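Local coordinates for protein glycosyl hyrolase, family 3 (PDB 3TEV) that probably hydrolyses O-glycosidic bonds, as a member of glycoside hydrolase family 3 with a TIM-barrel catalytic domain, at residues D105-T110 against H160-L165; A116-L121 against A166-E171; V173-K178 against E218-M223. All blocks are in the same frame, centred on the assembly; numbering follows the deposited sequence.

Contact 1: residues D105-T110 against H160-L165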
loop_
_atom_site.group_PDB
_atom_site.type_symbol
_atom_site.label_atom_id
_atom_site.label_comp_id
_atom_site.label_asym_id
_atom_site.label_seq_id
_atom_site.Cartn_x
_atom_site.Cartn_y
_atom_site.Cartn_z
ATOM N N ASP A 105 -16.878 1.906 -19.680
ATOM C CA ASP A 105 -16.736 3.329 -19.395
ATOM C C ASP A 105 -17.966 3.958 -18.761
ATOM O O ASP A 105 -18.295 5.104 -19.025
ATOM C CB ASP A 105 -16.268 4.125 -20.625
ATOM C CG ASP A 105 -15.671 5.480 -20.254
ATOM O OD1 ASP A 105 -15.121 5.613 -19.137
ATOM O OD2 ASP A 105 -15.744 6.417 -21.074
ATOM N N ASP A 106 -18.621 3.197 -17.903
ATOM C CA ASP A 106 -19.671 3.738 -17.067
ATOM C C ASP A 106 -19.076 3.935 -15.669
ATOM O O ASP A 106 -18.900 2.984 -14.909
ATOM C CB ASP A 106 -20.904 2.811 -17.073
ATOM C CG ASP A 106 -22.038 3.319 -16.194
ATOM O OD1 ASP A 106 -21.833 4.257 -15.394
ATOM O OD2 ASP A 106 -23.156 2.772 -16.300
ATOM N N GLN A 107 -18.753 5.188 -15.366
ATOM C CA GLN A 107 -18.162 5.595 -14.098
ATOM C C GLN A 107 -18.996 5.084 -12.932
ATOM O O GLN A 107 -18.457 4.513 -11.986
ATOM C CB GLN A 107 -18.003 7.124 -14.060
ATOM C CG GLN A 107 -17.834 7.741 -12.687
ATOM C CD GLN A 107 -17.117 9.097 -12.734
ATOM O OE1 GLN A 107 -17.590 10.034 -13.399
ATOM N NE2 GLN A 107 -15.968 9.208 -12.024
ATOM N N GLN A 108 -20.313 5.256 -13.029
ATOM C CA GLN A 108 -21.224 4.803 -11.977
ATOM C C GLN A 108 -21.194 3.276 -11.776
ATOM O O GLN A 108 -21.277 2.812 -10.650
ATOM C CB GLN A 108 -22.650 5.313 -12.234
ATOM C CG GLN A 108 -23.661 4.989 -11.134
ATOM C CD GLN A 108 -23.405 5.751 -9.836
ATOM O OE1 GLN A 108 -23.370 6.986 -9.829
ATOM N NE2 GLN A 108 -23.241 5.016 -8.728
ATOM N N LEU A 109 -21.073 2.501 -12.852
ATOM C CA LEU A 109 -20.900 1.055 -12.722
ATOM C C LEU A 109 -19.623 0.706 -11.928
ATOM O O LEU A 109 -19.641 -0.124 -11.001
ATOM C CB LEU A 109 -20.860 0.390 -14.098
ATOM C CG LEU A 109 -20.474 -1.097 -14.163
ATOM C CD1 LEU A 109 -21.442 -1.986 -13.380
ATOM C CD2 LEU A 109 -20.388 -1.552 -15.626
ATOM N N THR A 110 -18.521 1.353 -12.288
ATOM C CA THR A 110 -17.252 1.113 -11.636
ATOM C C THR A 110 -17.385 1.375 -10.150
ATOM O O THR A 110 -16.961 0.557 -9.341
ATOM C CB THR A 110 -16.151 1.984 -12.250
ATOM O OG1 THR A 110 -16.045 1.671 -13.641
ATOM C CG2 THR A 110 -14.774 1.766 -11.547
ATOM N N HIS A 160 -12.110 6.349 -13.752
ATOM C CA HIS A 160 -12.480 5.099 -13.096
ATOM C C HIS A 160 -11.799 4.907 -11.743
ATOM O O HIS A 160 -12.374 4.289 -10.838
ATOM C CB HIS A 160 -12.307 3.922 -14.044
ATOM C CG HIS A 160 -13.289 3.946 -15.162
ATOM N ND1 HIS A 160 -14.593 3.530 -15.003
ATOM C CD2 HIS A 160 -13.191 4.411 -16.431
ATOM C CE1 HIS A 160 -15.247 3.698 -16.142
ATOM N NE2 HIS A 160 -14.418 4.234 -17.023
ATOM N N GLY A 161 -10.600 5.472 -11.594
ATOM C CA GLY A 161 -9.921 5.492 -10.298
ATOM C C GLY A 161 -10.764 6.207 -9.253
ATOM O O GLY A 161 -10.888 5.740 -8.125
ATOM N N ARG A 162 -11.354 7.331 -9.642
ATOM C CA ARG A 162 -12.222 8.128 -8.756
ATOM C C ARG A 162 -13.403 7.292 -8.263
ATOM O O ARG A 162 -13.753 7.316 -7.067
ATOM C CB ARG A 162 -12.746 9.388 -9.478
ATOM C CG ARG A 162 -13.487 10.383 -8.555
ATOM C CD ARG A 162 -14.095 11.603 -9.270
ATOM N NE ARG A 162 -13.184 12.228 -10.238
ATOM C CZ ARG A 162 -12.304 13.199 -9.970
ATOM N NH1 ARG A 162 -12.177 13.694 -8.732
ATOM N NH2 ARG A 162 -11.537 13.674 -10.953
ATOM N N ALA A 163 -14.000 6.551 -9.193
ATOM C CA ALA A 163 -15.159 5.704 -8.898
ATOM C C ALA A 163 -14.800 4.585 -7.917
ATOM O O ALA A 163 -15.550 4.295 -6.988
ATOM C CB ALA A 163 -15.725 5.120 -10.189
ATOM N N ALA A 164 -13.643 3.963 -8.137
ATOM C CA ALA A 164 -13.157 2.877 -7.284
ATOM C C ALA A 164 -12.886 3.356 -5.861
ATOM O O ALA A 164 -13.259 2.682 -4.886
ATOM C CB ALA A 164 -11.913 2.255 -7.891
ATOM N N LEU A 165 -12.249 4.524 -5.745
ATOM C CA LEU A 165 -11.985 5.139 -4.438
ATOM C C LEU A 165 -13.291 5.429 -3.702
ATOM O O LEU A 165 -13.422 5.098 -2.518
ATOM C CB LEU A 165 -11.182 6.432 -4.587
ATOM C CG LEU A 165 -9.751 6.351 -5.118
ATOM C CD1 LEU A 165 -9.333 7.721 -5.633
ATOM C CD2 LEU A 165 -8.751 5.860 -4.057
#
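H160 is held between D105 and T110 through both of its ring nitrogens. NE2 donates to D105 OD1 at 2.6 Å. The bond is bent, with an N-H...O angle of 151°, and the oxygen lies somewhat out of the ring plane. It uses the anti lone pair of OD1, the one turned away from OD2. Carboxylate and ring are turned 52° against each other. On the other ring nitrogen, ND1 and T110 OG1 share a hydrogen bond of 2.7 Å; either atom could be the donor. The chi1 of T110, -59°, sets OG1 beside its own backbone N and leaves CG2 for A163. The backbone N of D106 lies at the ring edge between these two bonds.

This buried side is closely packed. A163 CB sits 3.3 Å from Q107 O and 3.7 Å from T110 CG2. L101 of helix 98-104 also touches T110, and Y150 touches the H160 ring.

The outer side is looser. The amide of Q107 reaches past A163 to the aliphatic part of R162, with NE2 4.1 Å from R162 CD. D106 OD1 accepts from L109 N, capping helix 107-124 on the side turned away from helix 154-169.

D105 OD1 also forms a salt bridge with R159. Bonds at both nitrogens fix the rotation of the buried imidazole. The nearby carboxylate would probably favour a proton on NE2.

Contact 2: residues A116-L121 against A166-E171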
loop_
_atom_site.group_PDB
_atom_site.type_symbol
_atom_site.label_atom_id
_atom_site.label_comp_id
_atom_site.label_asym_id
_atom_site.label_seq_id
_atom_site.Cartn_x
_atom_site.Cartn_y
_atom_site.Cartn_z
ATOM N N ALA A 116 -19.845 -2.788 -3.907
ATOM C CA ALA A 116 -20.232 -4.163 -3.534
ATOM C C ALA A 116 -19.055 -4.965 -2.993
ATOM O O ALA A 116 -19.203 -5.734 -2.062
ATOM C CB ALA A 116 -20.837 -4.887 -4.688
ATOM N N LEU A 117 -17.887 -4.794 -3.594
ATOM C CA LEU A 117 -16.711 -5.472 -3.113
ATOM C C LEU A 117 -16.386 -4.992 -1.690
ATOM O O LEU A 117 -16.084 -5.790 -0.802
ATOM C CB LEU A 117 -15.540 -5.249 -4.073
ATOM C CG LEU A 117 -14.141 -5.595 -3.549
ATOM C CD1 LEU A 117 -14.031 -7.085 -3.063
ATOM C CD2 LEU A 117 -13.072 -5.251 -4.609
ATOM N N ALA A 118 -16.476 -3.687 -1.475
ATOM C CA ALA A 118 -16.169 -3.117 -0.156
ATOM C C ALA A 118 -17.155 -3.604 0.928
ATOM O O ALA A 118 -16.737 -3.878 2.065
ATOM C CB ALA A 118 -16.099 -1.595 -0.220
ATOM N N ARG A 119 -18.433 -3.748 0.567
ATOM C CA ARG A 119 -19.458 -4.263 1.486
ATOM C C ARG A 119 -19.158 -5.691 1.910
ATOM O O ARG A 119 -19.383 -6.053 3.068
ATOM C CB ARG A 119 -20.874 -4.226 0.874
ATOM C CG ARG A 119 -21.510 -2.851 0.816
ATOM C CD ARG A 119 -23.000 -2.905 0.460
ATOM N NE ARG A 119 -23.243 -3.451 -0.879
ATOM C CZ ARG A 119 -23.234 -2.740 -2.010
ATOM N NH1 ARG A 119 -22.991 -1.435 -1.994
ATOM N NH2 ARG A 119 -23.490 -3.340 -3.164
ATOM N N GLN A 120 -18.694 -6.510 0.968
ATOM C CA GLN A 120 -18.289 -7.860 1.310
ATOM C C GLN A 120 -17.067 -7.825 2.266
ATOM O O GLN A 120 -17.027 -8.564 3.250
ATOM C CB GLN A 120 -18.029 -8.704 0.052
ATOM C CG GLN A 120 -17.963 -10.226 0.327
ATOM C CD GLN A 120 -19.357 -10.908 0.496
ATOM O OE1 GLN A 120 -20.374 -10.491 -0.107
ATOM N NE2 GLN A 120 -19.394 -11.975 1.307
ATOM N N LEU A 121 -16.100 -6.951 1.995
ATOM C CA LEU A 121 -14.920 -6.840 2.849
ATOM C C LEU A 121 -15.307 -6.373 4.253
ATOM O O LEU A 121 -14.885 -6.946 5.249
ATOM C CB LEU A 121 -13.880 -5.900 2.237
ATOM C CG LEU A 121 -13.235 -6.313 0.911
ATOM C CD1 LEU A 121 -12.128 -5.330 0.513
ATOM C CD2 LEU A 121 -12.684 -7.734 0.958
ATOM N N ALA A 166 -14.258 6.013 -4.410
ATOM C CA ALA A 166 -15.514 6.447 -3.792
ATOM C C ALA A 166 -16.379 5.267 -3.361
ATOM O O ALA A 166 -17.048 5.331 -2.351
ATOM C CB ALA A 166 -16.302 7.387 -4.737
ATOM N N GLY A 167 -16.376 4.196 -4.147
ATOM C CA GLY A 167 -17.084 2.977 -3.779
ATOM C C GLY A 167 -16.567 2.350 -2.492
ATOM O O GLY A 167 -17.348 1.781 -1.736
ATOM N N HIS A 168 -15.259 2.449 -2.236
ATOM C CA HIS A 168 -14.686 1.914 -1.005
ATOM C C HIS A 168 -14.968 2.850 0.165
ATOM O O HIS A 168 -15.481 2.446 1.196
ATOM C CB HIS A 168 -13.178 1.683 -1.165
ATOM C CG HIS A 168 -12.845 0.397 -1.843
ATOM N ND1 HIS A 168 -12.815 0.267 -3.214
ATOM C CD2 HIS A 168 -12.574 -0.830 -1.340
ATOM C CE1 HIS A 168 -12.522 -0.984 -3.528
ATOM N NE2 HIS A 168 -12.374 -1.672 -2.407
ATOM N N THR A 169 -14.612 4.107 -0.026
ATOM C CA THR A 169 -14.753 5.152 0.963
ATOM C C THR A 169 -16.172 5.228 1.512
ATOM O O THR A 169 -16.374 5.229 2.734
ATOM C CB THR A 169 -14.304 6.482 0.336
ATOM O OG1 THR A 169 -12.870 6.493 0.280
ATOM C CG2 THR A 169 -14.738 7.650 1.160
ATOM N N ARG A 170 -17.163 5.249 0.620
ATOM C CA ARG A 170 -18.546 5.337 1.078
ATOM C C ARG A 170 -19.036 4.069 1.801
ATOM O O ARG A 170 -20.037 4.123 2.515
ATOM C CB ARG A 170 -19.497 5.757 -0.058
ATOM C CG ARG A 170 -19.769 4.704 -1.129
ATOM C CD ARG A 170 -20.653 5.350 -2.201
ATOM N NE ARG A 170 -21.082 4.550 -3.354
ATOM C CZ ARG A 170 -22.020 3.596 -3.327
ATOM N NH1 ARG A 170 -22.562 3.223 -2.156
ATOM N NH2 ARG A 170 -22.396 2.986 -4.473
ATOM N N GLU A 171 -18.331 2.946 1.627
ATOM C CA GLU A 171 -18.688 1.715 2.325
ATOM C C GLU A 171 -17.820 1.453 3.570
ATOM O O GLU A 171 -17.905 0.382 4.181
ATOM C CB GLU A 171 -18.697 0.499 1.385
ATOM C CG GLU A 171 -19.744 0.552 0.219
ATOM C CD GLU A 171 -21.221 0.560 0.653
ATOM O OE1 GLU A 171 -21.528 0.494 1.866
ATOM O OE2 GLU A 171 -22.104 0.640 -0.240
HETATM O O HOH W 1 -23.974 0.409 -4.333
#
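R119 and E171 form the charged part of this contact. R119 NH1 donates to E171 OE2 at 2.9 Å, with an N-H...O angle of 146°. The oxygen lies in the guanidinium plane, at its edge. The nitrogen, in contrast, stands well above the carboxylate plane, and the two planes are 80° apart. This is a single-bond salt bridge and not a paired, coplanar one. The R119 chain bends at chi3 (-63°), which brings NH1 back over the carboxylate. E171 bends too, at chi2. R119 CG lies against the same carboxylate, 3.4 Å from E171 CD.

E171 OE2 has a second cationic partner, R170 NH1, at 3.2 Å. The three residues make a salt-bridge network. A water accepts from R119 NH1 and from R170 NH2, so it links the two guanidinium groups a second time. R170 is also paired with E111 and D112 of helix 107-124. These carboxylates probably offset the gathering of arginine charge at this surface.

The apolar part is small and centred on A118. Its CB is 3.7 Å from E171 CB and 3.8 Å from H168 CD2, and G167 O lies close by. The small side chain of A118 fits the close approach here: the CA atoms of A118 and H168 are 5.3 Å apart.

The H168 ring packs on A118 CB and L117 CD2. ND1 bonds to A164 O within its own helix, and NE2 to the N129 side chain of strand 128-129.

Helices 107-124 and 154-169 pack side by side outside parallel strands 128-129 and 174-180, as neighbouring outer helices do in a TIM-barrel domain.

Contact 3: residues V173-K178 against E218-M223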
loop_
_atom_site.group_PDB
_atom_site.type_symbol
_atom_site.label_atom_id
_atom_site.label_comp_id
_atom_site.label_asym_id
_atom_site.label_seq_id
_atom_site.Cartn_x
_atom_site.Cartn_y
_atom_site.Cartn_z
ATOM N N VAL A 173 -14.389 1.192 3.781
ATOM C CA VAL A 173 -13.138 0.474 3.574
ATOM C C VAL A 173 -12.138 1.475 2.989
ATOM O O VAL A 173 -12.472 2.209 2.033
ATOM C CB VAL A 173 -13.315 -0.728 2.594
ATOM C CG1 VAL A 173 -11.971 -1.345 2.213
ATOM C CG2 VAL A 173 -14.235 -1.790 3.176
ATOM N N ALA A 174 -10.936 1.533 3.566
ATOM C CA ALA A 174 -9.882 2.375 3.016
ATOM C C ALA A 174 -9.393 1.746 1.723
ATOM O O ALA A 174 -9.066 0.567 1.709
ATOM C CB ALA A 174 -8.722 2.507 3.979
ATOM N N PRO A 175 -9.374 2.514 0.623
ATOM C CA PRO A 175 -8.731 1.985 -0.573
ATOM C C PRO A 175 -7.290 2.477 -0.595
ATOM O O PRO A 175 -6.975 3.464 0.061
ATOM C CB PRO A 175 -9.550 2.618 -1.698
ATOM C CG PRO A 175 -9.960 3.936 -1.143
ATOM C CD PRO A 175 -10.090 3.777 0.349
ATOM N N CYS A 176 -6.416 1.818 -1.330
ATOM C CA CYS A 176 -5.033 2.287 -1.422
ATOM C C CYS A 176 -4.628 2.311 -2.886
ATOM O O CYS A 176 -4.572 1.258 -3.518
ATOM C CB CYS A 176 -4.112 1.369 -0.623
ATOM S SG CYS A 176 -2.348 1.847 -0.556
ATOM N N ALA A 177 -4.380 3.503 -3.424
ATOM C CA ALA A 177 -3.964 3.663 -4.811
ATOM C C ALA A 177 -2.540 3.112 -5.011
ATOM O O ALA A 177 -1.667 3.313 -4.162
ATOM C CB ALA A 177 -4.018 5.128 -5.195
ATOM N N LYS A 178 -2.308 2.421 -6.124
ATOM C CA LYS A 178 -0.978 1.891 -6.424
ATOM C C LYS A 178 -0.703 1.943 -7.943
ATOM O O LYS A 178 -1.655 2.084 -8.713
ATOM C CB LYS A 178 -0.864 0.472 -5.887
ATOM C CG LYS A 178 -1.957 -0.440 -6.362
ATOM C CD LYS A 178 -1.935 -1.789 -5.649
ATOM C CE LYS A 178 -2.744 -2.793 -6.465
ATOM N NZ LYS A 178 -2.993 -4.049 -5.724
ATOM N N GLU A 218 -9.084 12.492 -2.521
ATOM C CA GLU A 218 -9.947 11.324 -2.349
ATOM C C GLU A 218 -9.164 10.056 -1.998
ATOM O O GLU A 218 -9.756 8.991 -1.839
ATOM C CB GLU A 218 -10.743 11.044 -3.636
ATOM C CG GLU A 218 -11.993 11.897 -3.830
ATOM C CD GLU A 218 -11.673 13.275 -4.372
ATOM O OE1 GLU A 218 -10.659 13.400 -5.106
ATOM O OE2 GLU A 218 -12.430 14.231 -4.058
ATOM N N THR A 219 -7.840 10.165 -1.906
ATOM C CA THR A 219 -6.976 9.007 -1.692
ATOM C C THR A 219 -6.406 8.969 -0.261
ATOM O O THR A 219 -5.468 9.689 0.049
ATOM C CB THR A 219 -5.823 8.994 -2.740
ATOM O OG1 THR A 219 -6.370 9.136 -4.057
ATOM C CG2 THR A 219 -5.030 7.705 -2.668
ATOM N N PRO A 220 -6.959 8.111 0.609
ATOM C CA PRO A 220 -6.513 8.064 2.013
ATOM C C PRO A 220 -5.152 7.356 2.223
ATOM O O PRO A 220 -4.512 7.559 3.268
ATOM C CB PRO A 220 -7.620 7.278 2.718
ATOM C CG PRO A 220 -8.626 6.927 1.650
ATOM C CD PRO A 220 -8.002 7.115 0.327
ATOM N N ALA A 221 -4.737 6.548 1.240
ATOM C CA ALA A 221 -3.477 5.790 1.283
ATOM C C ALA A 221 -2.926 5.572 -0.117
ATOM O O ALA A 221 -3.693 5.402 -1.098
ATOM C CB ALA A 221 -3.672 4.461 1.960
ATOM N N ILE A 222 -1.597 5.592 -0.209
ATOM C CA ILE A 222 -0.896 5.382 -1.454
ATOM C C ILE A 222 0.213 4.356 -1.245
ATOM O O ILE A 222 0.952 4.457 -0.280
ATOM C CB ILE A 222 -0.250 6.679 -1.929
ATOM C CG1 ILE A 222 -1.336 7.702 -2.315
ATOM C CG2 ILE A 222 0.668 6.395 -3.128
ATOM C CD1 ILE A 222 -0.788 9.009 -2.882
HETATM N N MSE A 223 0.320 3.386 -2.151
HETATM C CA MSE A 223 1.384 2.405 -2.116
HETATM C C MSE A 223 2.431 2.762 -3.153
HETATM O O MSE A 223 2.092 3.023 -4.328
HETATM C CB MSE A 223 0.861 1.016 -2.394
HETATM C CG MSE A 223 1.914 -0.078 -2.178
HETATM SE SE MSE A 223 1.399 -1.654 -3.132
HETATM C CE MSE A 223 1.768 -2.998 -1.855
#
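A177 bridges I222 in parallel register through two backbone hydrogen bonds. A177 N donates to A221 O at 3.1 Å, with a bent N-H...O angle of 145°. M223 N donates to A177 O at 2.8 Å, almost straight at 176°. The CA-H groups of C176 and I222 add weaker contacts to the same two carbonyl oxygens.

Around this bridge the contacts are made by apolar atoms. C176 SG lies anti to its backbone N (chi1 -177°), which carries it across to the second strand. There it is 3.9 Å from A221 CB and 3.8 Å from M223 CB. A177 CB meets T219 CG2 at 3.7 Å. K178 and M223, a selenomethionine, run side by side and point the same way.

Strands 174-180 and 221-224 are neighbours in the parallel sheet of a TIM-barrel fold. Before the bridge, the side chains of P175 and P220 cross at about a right angle, P175 CD 3.7 Å from P220 CG. A glycine in place of P220 would probably open a gap beside P175 and leave the turn before strand 221-224 freer to move.

Further out, helix 314-330 covers P220 through L327 and R330. T219 OG1 is bound to L215 O, and L165 of helix 154-169 packs on P175 and T219. The amine of K178 is held by F130 O.

Overall arrangement
Contacts 1 and 2 join the same two helices, 107-124 and 154-169; the centres of the two contacts are about 12 Å apart. Both are only partly buried. Contact 3 is wholly buried and lies nearest the middle of the chain, pairing strands 174-180 and 221-224. The chemistry follows the position. Contact 1 relies on a buried histidine hydrogen-bonded at both ring nitrogens. Contact 2 has a surface network of arginines and a glutamate beside a small apolar centre. Contact 3 uses backbone hydrogen bonds and apolar side chains. Helix 154-169 is followed in the chain by strand 174-180. L165 and H168 both pack on P175, so this helix is joined to the sheet.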